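Local coordinates for protein type I site-specific restriction-modification system, R (Restriction) subunit (Vibrio vulnificus, PDB 3H1T) that probably serves as the ATP-dependent motor and DNA-cutting subunit of a type I restriction enzyme, this piece covering its N-terminal and helicase-like domains, at residues L140-F143 with P144-D147. Sequence-based numbering, arbitrary orientation.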
loop_
_atom_site.group_PDB
_atom_site.type_symbol
_atom_site.label_atom_id
_atom_site.label_comp_id
_atom_site.label_asym_id
_atom_site.label_seq_id
_atom_site.Cartn_x
_atom_site.Cartn_y
_atom_site.Cartn_z
ATOM N N LEU A 140 30.178 -10.011 20.274
ATOM C CA LEU A 140 31.288 -9.357 19.592
ATOM C C LEU A 140 32.041 -8.515 20.592
ATOM O O LEU A 140 31.498 -8.129 21.632
ATOM C CB LEU A 140 30.796 -8.444 18.466
ATOM C CG LEU A 140 29.827 -9.033 17.438
ATOM C CD1 LEU A 140 29.411 -7.941 16.462
ATOM C CD2 LEU A 140 30.469 -10.218 16.708
ATOM N N SER A 141 33.301 -8.226 20.277
ATOM C CA SER A 141 34.131 -7.404 21.149
ATOM C C SER A 141 33.864 -5.938 20.848
ATOM O O SER A 141 34.344 -5.048 21.547
ATOM C CB SER A 141 35.609 -7.710 20.914
ATOM O OG SER A 141 35.971 -7.382 19.581
ATOM N N ARG A 142 33.084 -5.707 19.802
ATOM C CA ARG A 142 32.741 -4.359 19.383
ATOM C C ARG A 142 31.788 -4.391 18.186
ATOM O O ARG A 142 31.591 -5.431 17.565
ATOM C CB ARG A 142 34.024 -3.592 19.021
ATOM C CG ARG A 142 34.930 -4.322 18.031
ATOM C CD ARG A 142 35.675 -3.347 17.139
ATOM N NE ARG A 142 35.126 -3.301 15.787
ATOM C CZ ARG A 142 35.672 -3.901 14.734
ATOM N NH1 ARG A 142 36.789 -4.592 14.876
ATOM N NH2 ARG A 142 35.097 -3.817 13.541
ATOM N N PHE A 143 31.187 -3.246 17.883
ATOM C CA PHE A 143 30.279 -3.128 16.748
ATOM C C PHE A 143 31.013 -3.164 15.420
ATOM O O PHE A 143 32.100 -2.631 15.293
ATOM C CB PHE A 143 29.507 -1.810 16.822
ATOM C CG PHE A 143 28.426 -1.787 17.849
ATOM C CD1 PHE A 143 27.241 -2.498 17.643
ATOM C CD2 PHE A 143 28.598 -1.076 19.036
ATOM C CE1 PHE A 143 26.245 -2.518 18.608
ATOM C CE2 PHE A 143 27.606 -1.087 20.012
ATOM C CZ PHE A 143 26.423 -1.818 19.800
ATOM N N PRO A 144 30.420 -3.808 14.405
ATOM C CA PRO A 144 31.064 -3.855 13.095
ATOM C C PRO A 144 31.070 -2.419 12.554
ATOM O O PRO A 144 30.291 -1.561 13.002
ATOM C CB PRO A 144 30.123 -4.752 12.288
ATOM C CG PRO A 144 29.623 -5.708 13.327
ATOM C CD PRO A 144 29.257 -4.714 14.419
ATOM N N THR A 145 31.923 -2.155 11.571
ATOM C CA THR A 145 31.986 -0.830 10.996
ATOM C C THR A 145 31.047 -0.785 9.796
ATOM O O THR A 145 30.674 -1.825 9.247
ATOM C CB THR A 145 33.413 -0.494 10.539
ATOM O OG1 THR A 145 33.802 -1.387 9.485
ATOM C CG2 THR A 145 34.390 -0.653 11.679
ATOM N N PRO A 146 30.634 0.429 9.379
ATOM C CA PRO A 146 29.744 0.542 8.220
ATOM C C PRO A 146 30.268 -0.247 7.025
ATOM O O PRO A 146 29.518 -0.936 6.337
ATOM C CB PRO A 146 29.725 2.044 7.953
ATOM C CG PRO A 146 29.761 2.614 9.337
ATOM C CD PRO A 146 30.837 1.755 10.002
ATOM N N ASP A 147 31.563 -0.134 6.787
ATOM C CA ASP A 147 32.215 -0.809 5.672
ATOM C C ASP A 147 32.159 -2.329 5.799
ATOM O O ASP A 147 31.883 -3.025 4.819
ATOM C CB ASP A 147 33.663 -0.324 5.566
ATOM C CG ASP A 147 34.349 -0.791 4.300
ATOM O OD1 ASP A 147 34.721 -1.982 4.218
ATOM O OD2 ASP A 147 34.515 0.053 3.393
#
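A capping box opens helix 146-157, and the loop leading into it from edge strand 137-140 of the N-terminal domain's six-stranded mixed sheet is where Leu140 packs on Pro144 and Arg142 reaches across to Thr145. Leu140 CD1 lies 3.8 Å from Pro144 CD, and the two side chains meet at about a right angle. With CG anti to the carbonyl carbon (chi1 -51°), the leucine branch is carried forward to the proline ring. Tyr120 and Glu129, from strands 118-122 and 127-131, the next two inward, touch both residues, so this small apolar contact rests against the sheet. Pro144 CD comes at the edge of the Phe143 ring because the two are sequence neighbours; the Phe143 side chain also touches Ile127.

On the polar side, the Arg142 chain bends at chi2 and chi3, back toward the loop's own backbone. Its NE donates to Phe143 O at 3.1 Å, with an N-H...O angle of 153°; the donor sits above the carbonyl plane, 41° out of it. Further out, Arg142 NH2 lies 3.7 Å from Thr145 CG2, an oblique approach, and forms a salt bridge with Glu148 OE1. In the capping box that oxygen accepts from Thr145 N, while Thr145 OG1, at the N-cap, caps a helix N. Pro144 has no N-H to donate, but its O takes Trp43 NE1, and Phe143 O also bonds Ser41 OG. Arg142 thus ties the loop to the first turn of the helix, and Glu148 probably offsets its charge.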